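Local coordinates for extracellular solute-binding protein (Conexibacter woesei, PDB 4P98) that probably captures a small solute outside the cell membrane and delivers it to an ABC transporter, as a lipoprotein of the BMP (PnrA-like) family, at residues S103-A108 with D119-D124; A217-D222 with A234-V239; L128-G133 with I163-K168. All coordinates share one frame; numbering follows the deposited sequence.

Two sheets of parallel strands, each flanked by helices, make up the chain, the two-lobed plan of periplasmic binding proteins, in which the solute is as a rule held between the lobes. Contact 1 joins neighbouring strands of the six-stranded sheet; contacts 2 and 3 pair helices around the five-stranded one. Strand 118-123 of contact 1 runs almost directly into helix 125-137 of contact 3, so the chain changes lobe there, and Tyr123 CE2 packs on Leu128 CD1 at 3.8 Å although the two centres are about 22 Å apart. Contact 2 lies farther out, its centre about 34 Å from that of contact 1 and about 22 Å from that of contact 3, and its atoms touch neither.

Contact 1. Residues S103-A108 with D119-D124; sequences SASGDA and DGWTYD
Ser105 lays its CB over one face of the Trp121 indole, 3.7 Å from the centroid of the five-membered ring, a CH-pi contact offset toward the rim. The two residues form a parallel bridge between strands 101-105 and 118-123 and project from the same face of the sheet. Trp121 holds CG between its backbone N and carbonyl carbon (chi1 66°), which leans the indole back across Ser105. Ser103, on that same face, meets the ring in its plane, at the edge. A water bridges the pair, 2.7 Å from Ser103 OG and accepting from Trp121 NE1 at 2.8 Å; Ser103 OG also bonds to Tyr255, while Ser105 OG turns to Gly83 N. Below the side chains the ladder runs from Ala104 N to Asp119 O (3.0 Å), from Trp121 N to Ala104 O (3.1 Å) and from Gly106 N to Trp121 O (3.0 Å). Past the last bridge, Thr122 OG1 takes over, donating to Gly106 O at 2.7 Å in the carbonyl plane. A leucine in place of Trp121 would probably leave the bridging water without its N-H donor and Ser105 CB without a flat surface to rest on. Backbone bonds thus set the strand register, while the buried indole nitrogen is satisfied through water and the threonine hydroxyl extends the pairing to Gly106, one residue beyond the last bridge.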
loop_
_atom_site.group_PDB
_atom_site.type_symbol
_atom_site.label_atom_id
_atom_site.label_comp_id
_atom_site.label_asym_id
_atom_site.label_seq_id
_atom_site.Cartn_x
_atom_site.Cartn_y
_atom_site.Cartn_z
ATOM N N SER A 103 1.720 -7.839 -16.466
ATOM C CA SER A 103 1.043 -6.853 -15.626
ATOM C C SER A 103 1.994 -5.730 -15.269
ATOM O O SER A 103 3.174 -5.966 -14.992
ATOM C CB SER A 103 0.516 -7.504 -14.359
ATOM O OG SER A 103 0.116 -6.547 -13.397
ATOM N N ALA A 104 1.475 -4.512 -15.263
ATOM C CA ALA A 104 2.257 -3.341 -14.887
ATOM C C ALA A 104 1.414 -2.435 -14.008
ATOM O O ALA A 104 0.180 -2.457 -14.089
ATOM C CB ALA A 104 2.716 -2.596 -16.132
ATOM N N SER A 105 2.075 -1.649 -13.161
ATOM C CA SER A 105 1.384 -0.705 -12.300
ATOM C C SER A 105 1.823 0.698 -12.609
ATOM O O SER A 105 2.920 0.909 -13.112
ATOM C CB SER A 105 1.607 -1.042 -10.826
ATOM O OG SER A 105 2.956 -0.827 -10.398
ATOM N N GLY A 106 0.973 1.675 -12.310
ATOM C CA GLY A 106 1.347 3.062 -12.564
ATOM C C GLY A 106 0.250 4.036 -12.229
ATOM O O GLY A 106 -0.571 3.771 -11.354
ATOM N N ASP A 107 0.237 5.161 -12.938
ATOM C CA ASP A 107 -0.799 6.178 -12.735
ATOM C C ASP A 107 -1.937 5.954 -13.733
ATOM O O ASP A 107 -1.892 4.999 -14.520
ATOM C CB ASP A 107 -0.210 7.598 -12.778
ATOM C CG ASP A 107 0.343 7.991 -14.131
ATOM O OD1 ASP A 107 -0.095 7.454 -15.171
ATOM O OD2 ASP A 107 1.220 8.880 -14.148
ATOM N N ALA A 108 -2.956 6.808 -13.692
ATOM C CA ALA A 108 -4.165 6.595 -14.494
ATOM C C ALA A 108 -3.864 6.595 -15.988
ATOM O O ALA A 108 -4.589 5.993 -16.764
ATOM C CB ALA A 108 -5.214 7.649 -14.162
ATOM N N ASP A 119 -2.153 -6.208 -18.732
ATOM C CA ASP A 119 -3.131 -5.622 -17.811
ATOM C C ASP A 119 -2.406 -4.607 -16.917
ATOM O O ASP A 119 -1.248 -4.811 -16.519
ATOM C CB ASP A 119 -3.763 -6.707 -16.916
ATOM C CG ASP A 119 -4.793 -7.589 -17.627
ATOM O OD1 ASP A 119 -5.117 -7.373 -18.822
ATOM O OD2 ASP A 119 -5.306 -8.517 -16.941
ATOM N N GLY A 120 -3.087 -3.513 -16.590
ATOM C CA GLY A 120 -2.532 -2.479 -15.734
ATOM C C GLY A 120 -3.355 -2.210 -14.489
ATOM O O GLY A 120 -4.549 -2.543 -14.429
ATOM N N TRP A 121 -2.722 -1.613 -13.482
ATOM C CA TRP A 121 -3.454 -1.172 -12.302
ATOM C C TRP A 121 -2.847 0.060 -11.659
ATOM O O TRP A 121 -1.683 0.429 -11.914
ATOM C CB TRP A 121 -3.628 -2.310 -11.284
ATOM C CG TRP A 121 -2.344 -2.797 -10.656
ATOM C CD1 TRP A 121 -1.492 -3.751 -11.156
ATOM C CD2 TRP A 121 -1.777 -2.364 -9.412
ATOM N NE1 TRP A 121 -0.431 -3.929 -10.294
ATOM C CE2 TRP A 121 -0.579 -3.077 -9.226
ATOM C CE3 TRP A 121 -2.161 -1.424 -8.444
ATOM C CZ2 TRP A 121 0.245 -2.888 -8.103
ATOM C CZ3 TRP A 121 -1.342 -1.245 -7.320
ATOM C CH2 TRP A 121 -0.156 -1.977 -7.164
ATOM N N THR A 122 -3.662 0.689 -10.825
ATOM C CA THR A 122 -3.284 1.895 -10.127
ATOM C C THR A 122 -4.003 1.967 -8.768
ATOM O O THR A 122 -4.926 1.188 -8.487
ATOM C CB THR A 122 -3.597 3.143 -10.971
ATOM O OG1 THR A 122 -3.001 4.299 -10.372
ATOM C CG2 THR A 122 -5.077 3.364 -11.089
ATOM N N TYR A 123 -3.539 2.893 -7.932
ATOM C CA TYR A 123 -4.188 3.255 -6.684
ATOM C C TYR A 123 -3.838 4.691 -6.342
ATOM O O TYR A 123 -2.904 5.266 -6.909
ATOM C CB TYR A 123 -3.772 2.339 -5.540
ATOM C CG TYR A 123 -2.314 2.501 -5.078
ATOM C CD1 TYR A 123 -1.252 2.031 -5.851
ATOM C CD2 TYR A 123 -2.015 3.099 -3.860
ATOM C CE1 TYR A 123 0.074 2.159 -5.414
ATOM C CE2 TYR A 123 -0.697 3.224 -3.420
ATOM C CZ TYR A 123 0.337 2.752 -4.201
ATOM O OH TYR A 123 1.645 2.888 -3.759
ATOM N N ASP A 124 -4.592 5.268 -5.419
ATOM C CA ASP A 124 -4.406 6.666 -5.037
ATOM C C ASP A 124 -3.802 6.725 -3.631
ATOM O O ASP A 124 -4.388 6.212 -2.672
ATOM C CB ASP A 124 -5.738 7.426 -5.079
ATOM C CG ASP A 124 -6.230 7.713 -6.504
ATOM O OD1 ASP A 124 -5.421 7.811 -7.450
ATOM O OD2 ASP A 124 -7.454 7.857 -6.679
HETATM O O HOH W 1 1.698 -5.392 -11.487
#

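Contact 2. Residues A217-D222 with A234-V239; sequences AAVAGD and ADIKAV
Helix 212-221 and the short helix 234-237 lie at the edge of the five-stranded parallel sheet, and the contact joins the last turn of the first to segment 234-239, which carries the second. Val219 carries most of it, through a single methyl. Its CG1 stands anti to the backbone N (chi1 168°), which leaves CG2 as the branch that reaches across. Val219 CG2 sits 3.5 Å from the backbone Asp235 O, 3.9 Å from Ile236 CD1 and 4.0 Å from Val239 CG2, so one carbon is gathered between a carbonyl oxygen and two apolar side chains. The Val219 and Ile236 side chains cross at about a right angle, and the end of the isoleucine bends nearer to the valine than its CB direction alone would take it. Val239 offers CG2, the branch between its backbone N and carbonyl carbon, and the same methyl lies more loosely, at 4.4 Å, beside Ala218 CB. The surface buried is small; side-chain methyls carry it, with one methyl resting against a carbonyl oxygen.

Within each segment the backbone ties off its own turn. Asp222 takes a positive phi of 54° and closes helix 212-221 with a Schellman motif; Val239 N bonds to Ile236 O at 3.0 Å. Ala218 also rests on Val223 and Ile236 on Val228, while the Val239 backbone bonds to Thr225, tying the second segment to strand 225-226. Such packing between successive helices, with a parallel strand threaded between them in the chain, is typical of the alpha/beta lobes of periplasmic binding proteins.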
loop_
_atom_site.group_PDB
_atom_site.type_symbol
_atom_site.label_atom_id
_atom_site.label_comp_id
_atom_site.label_asym_id
_atom_site.label_seq_id
_atom_site.Cartn_x
_atom_site.Cartn_y
_atom_site.Cartn_z
ATOM N N ALA A 217 9.641 5.000 19.185
ATOM C CA ALA A 217 9.248 6.145 19.998
ATOM C C ALA A 217 7.914 5.882 20.697
ATOM O O ALA A 217 7.715 6.259 21.861
ATOM C CB ALA A 217 9.154 7.396 19.138
ATOM N N ALA A 218 7.002 5.257 19.965
ATOM C CA ALA A 218 5.694 4.896 20.494
ATOM C C ALA A 218 5.801 3.920 21.672
ATOM O O ALA A 218 5.126 4.085 22.685
ATOM C CB ALA A 218 4.839 4.289 19.388
ATOM N N VAL A 219 6.636 2.900 21.526
ATOM C CA VAL A 219 6.850 1.934 22.603
ATOM C C VAL A 219 7.387 2.648 23.854
ATOM O O VAL A 219 6.941 2.376 24.966
ATOM C CB VAL A 219 7.792 0.788 22.169
ATOM C CG1 VAL A 219 8.238 -0.055 23.363
ATOM C CG2 VAL A 219 7.114 -0.099 21.126
ATOM N N ALA A 220 8.331 3.565 23.671
ATOM C CA ALA A 220 8.916 4.297 24.804
ATOM C C ALA A 220 7.855 5.119 25.554
ATOM O O ALA A 220 7.907 5.260 26.787
ATOM C CB ALA A 220 10.055 5.193 24.323
ATOM N N GLY A 221 6.884 5.636 24.812
ATOM C CA GLY A 221 5.821 6.455 25.394
ATOM C C GLY A 221 4.473 5.779 25.602
ATOM O O GLY A 221 3.510 6.443 25.951
ATOM N N ASP A 222 4.410 4.469 25.400
ATOM C CA ASP A 222 3.180 3.693 25.581
ATOM C C ASP A 222 1.986 4.238 24.790
ATOM O O ASP A 222 0.877 4.304 25.320
ATOM C CB ASP A 222 2.807 3.618 27.076
ATOM C CG ASP A 222 3.919 3.045 27.933
ATOM O OD1 ASP A 222 4.412 1.948 27.603
ATOM O OD2 ASP A 222 4.288 3.686 28.943
ATOM N N ALA A 234 8.544 -7.651 17.328
ATOM C CA ALA A 234 7.345 -8.011 18.081
ATOM C C ALA A 234 6.855 -6.915 19.025
ATOM O O ALA A 234 5.660 -6.674 19.104
ATOM C CB ALA A 234 7.569 -9.313 18.856
ATOM N N ASP A 235 7.757 -6.247 19.737
ATOM C CA ASP A 235 7.345 -5.189 20.671
ATOM C C ASP A 235 6.717 -4.010 19.963
ATOM O O ASP A 235 5.836 -3.345 20.521
ATOM C CB ASP A 235 8.528 -4.672 21.513
ATOM C CG ASP A 235 8.935 -5.628 22.624
ATOM O OD1 ASP A 235 8.525 -6.810 22.600
ATOM O OD2 ASP A 235 9.691 -5.192 23.521
ATOM N N ILE A 236 7.194 -3.730 18.749
ATOM C CA ILE A 236 6.672 -2.610 17.961
ATOM C C ILE A 236 5.349 -3.034 17.313
ATOM O O ILE A 236 4.365 -2.299 17.369
ATOM C CB ILE A 236 7.689 -2.108 16.895
ATOM C CG1 ILE A 236 8.757 -1.188 17.502
ATOM C CG2 ILE A 236 7.002 -1.231 15.867
ATOM C CD1 ILE A 236 9.553 -1.757 18.649
ATOM N N LYS A 237 5.327 -4.227 16.722
ATOM C CA LYS A 237 4.090 -4.765 16.135
ATOM C C LYS A 237 2.970 -4.791 17.166
ATOM O O LYS A 237 1.815 -4.540 16.842
ATOM C CB LYS A 237 4.314 -6.160 15.532
ATOM C CG LYS A 237 5.095 -6.140 14.220
ATOM C CD LYS A 237 4.905 -7.417 13.406
ATOM C CE LYS A 237 5.681 -8.581 14.004
ATOM N NZ LYS A 237 5.538 -9.822 13.189
ATOM N N ALA A 238 3.315 -5.054 18.421
ATOM C CA ALA A 238 2.325 -5.122 19.483
ATOM C C ALA A 238 1.588 -3.805 19.726
ATOM O O ALA A 238 0.505 -3.816 20.274
ATOM C CB ALA A 238 2.963 -5.623 20.779
ATOM N N VAL A 239 2.147 -2.666 19.316
ATOM C CA VAL A 239 1.451 -1.395 19.504
ATOM C C VAL A 239 0.831 -0.843 18.206
ATOM O O VAL A 239 0.210 0.197 18.221
ATOM C CB VAL A 239 2.352 -0.339 20.180
ATOM C CG1 VAL A 239 2.853 -0.888 21.510
ATOM C CG2 VAL A 239 3.520 0.072 19.283
#

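Contact 3. Residues L128-G133 with I163-K168; sequences LGYLDG and IRAGLK
Tyr130 leaves helix 125-137 with CB pointing away from helix 154-170, yet its ring returns to lie over Gly166. With CG anti to the backbone N (chi1 -166°), CG comes 4.0 Å from Gly166 CA. CD1 and CE1 each reach Gly166 N at 3.5 Å, and CE1 also grazes Ala165 CB at 4.0 Å. Beyond them CZ passes 3.9 Å from Gly166 CA. That alpha carbon therefore sits over one face of the ring, 3.7 Å from its centroid and 16° off the normal, a CH-pi contact. Leu301 and Leu312 also touch the tyrosine.

Beneath the ring the backbones themselves meet. Gly133 CA lies 3.3 Å from Ile163 O in a CA-H...O contact, and Ile163 CA and Leu167 CA make similar ones to Gly129 O and Gly133 O. Gly133 and Gly166, with no side chains, let the two backbones come this close. The axes of the two short helix segments approach to 6.3 Å and cross at -36°, while Ile163 and Asp132 reach Val206 of strand 205-207, in the five-stranded sheet. Glycines at the crossing with CA-H...O contacts between the backbones are characteristic of closely packed helix pairs, here beside the five-stranded sheet of a binding-protein lobe.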
loop_
_atom_site.group_PDB
_atom_site.type_symbol
_atom_site.label_atom_id
_atom_site.label_comp_id
_atom_site.label_asym_id
_atom_site.label_seq_id
_atom_site.Cartn_x
_atom_site.Cartn_y
_atom_site.Cartn_z
ATOM N N LEU A 128 -4.927 5.697 0.989
ATOM C CA LEU A 128 -4.226 5.076 2.112
ATOM C C LEU A 128 -4.195 6.045 3.281
ATOM O O LEU A 128 -4.457 5.656 4.426
ATOM C CB LEU A 128 -2.792 4.705 1.748
ATOM C CG LEU A 128 -2.550 3.672 0.657
ATOM C CD1 LEU A 128 -1.049 3.661 0.354
ATOM C CD2 LEU A 128 -3.010 2.283 1.064
ATOM N N GLY A 129 -3.891 7.307 2.999
ATOM C CA GLY A 129 -3.894 8.333 4.030
ATOM C C GLY A 129 -5.262 8.480 4.670
ATOM O O GLY A 129 -5.386 8.489 5.897
ATOM N N TYR A 130 -6.292 8.561 3.827
ATOM C CA TYR A 130 -7.657 8.728 4.316
ATOM C C TYR A 130 -8.062 7.611 5.280
ATOM O O TYR A 130 -8.626 7.889 6.328
ATOM C CB TYR A 130 -8.652 8.847 3.161
ATOM C CG TYR A 130 -10.008 9.350 3.599
ATOM C CD1 TYR A 130 -10.291 10.711 3.606
ATOM C CD2 TYR A 130 -10.993 8.467 4.027
ATOM C CE1 TYR A 130 -11.530 11.181 4.000
ATOM C CE2 TYR A 130 -12.248 8.931 4.423
ATOM C CZ TYR A 130 -12.506 10.285 4.407
ATOM O OH TYR A 130 -13.731 10.764 4.821
ATOM N N LEU A 131 -7.759 6.361 4.945
ATOM C CA LEU A 131 -8.103 5.249 5.815
ATOM C C LEU A 131 -7.344 5.307 7.151
ATOM O O LEU A 131 -7.910 5.023 8.211
ATOM C CB LEU A 131 -7.866 3.917 5.111
ATOM C CG LEU A 131 -8.195 2.664 5.909
ATOM C CD1 LEU A 131 -9.651 2.680 6.386
ATOM C CD2 LEU A 131 -7.897 1.429 5.096
ATOM N N ASP A 132 -6.070 5.673 7.112
ATOM C CA ASP A 132 -5.301 5.839 8.354
ATOM C C ASP A 132 -5.921 6.884 9.266
ATOM O O ASP A 132 -6.101 6.650 10.471
ATOM C CB ASP A 132 -3.866 6.274 8.054
ATOM C CG ASP A 132 -3.079 5.224 7.360
ATOM O OD1 ASP A 132 -3.340 4.023 7.572
ATOM O OD2 ASP A 132 -2.169 5.615 6.599
ATOM N N GLY A 133 -6.242 8.039 8.689
ATOM C CA GLY A 133 -6.838 9.145 9.418
ATOM C C GLY A 133 -8.220 8.805 9.952
ATOM O O GLY A 133 -8.571 9.174 11.075
ATOM N N ILE A 163 -4.762 11.843 5.369
ATOM C CA ILE A 163 -4.840 11.547 6.800
ATOM C C ILE A 163 -5.672 12.591 7.515
ATOM O O ILE A 163 -6.559 12.255 8.312
ATOM C CB ILE A 163 -3.445 11.504 7.476
ATOM C CG1 ILE A 163 -2.642 10.320 6.946
ATOM C CG2 ILE A 163 -3.593 11.393 9.001
ATOM C CD1 ILE A 163 -1.218 10.278 7.461
ATOM N N ARG A 164 -5.368 13.853 7.233
ATOM C CA ARG A 164 -6.038 14.971 7.874
ATOM C C ARG A 164 -7.538 14.917 7.582
ATOM O O ARG A 164 -8.363 15.081 8.489
ATOM C CB ARG A 164 -5.440 16.284 7.385
ATOM C CG ARG A 164 -5.772 17.492 8.242
ATOM C CD ARG A 164 -5.220 18.778 7.631
ATOM N NE ARG A 164 -3.777 18.949 7.833
ATOM C CZ ARG A 164 -3.214 19.583 8.868
ATOM N NH1 ARG A 164 -3.960 20.123 9.839
ATOM N NH2 ARG A 164 -1.886 19.679 8.945
ATOM N N ALA A 165 -7.881 14.665 6.321
ATOM C CA ALA A 165 -9.276 14.583 5.903
ATOM C C ALA A 165 -10.026 13.417 6.539
ATOM O O ALA A 165 -11.159 13.578 6.995
ATOM C CB ALA A 165 -9.374 14.517 4.381
ATOM N N GLY A 166 -9.405 12.244 6.570
ATOM C CA GLY A 166 -9.986 11.077 7.224
ATOM C C GLY A 166 -10.228 11.298 8.704
ATOM O O GLY A 166 -11.274 10.906 9.248
ATOM N N LEU A 167 -9.254 11.931 9.353
ATOM C CA LEU A 167 -9.353 12.243 10.775
ATOM C C LEU A 167 -10.468 13.251 11.040
ATOM O O LEU A 167 -11.247 13.070 11.972
ATOM C CB LEU A 167 -8.022 12.784 11.308
ATOM C CG LEU A 167 -8.010 13.174 12.794
ATOM C CD1 LEU A 167 -8.314 11.972 13.667
ATOM C CD2 LEU A 167 -6.649 13.759 13.136
ATOM N N LYS A 168 -10.539 14.300 10.221
ATOM C CA LYS A 168 -11.581 15.312 10.359
ATOM C C LYS A 168 -12.973 14.695 10.180
ATOM O O LYS A 168 -13.907 15.077 10.875
ATOM C CB LYS A 168 -11.379 16.449 9.361
ATOM C CG LYS A 168 -12.360 17.599 9.531
ATOM C CD LYS A 168 -12.134 18.663 8.478
ATOM C CE LYS A 168 -13.193 19.748 8.552
ATOM N NZ LYS A 168 -12.951 20.796 7.530
#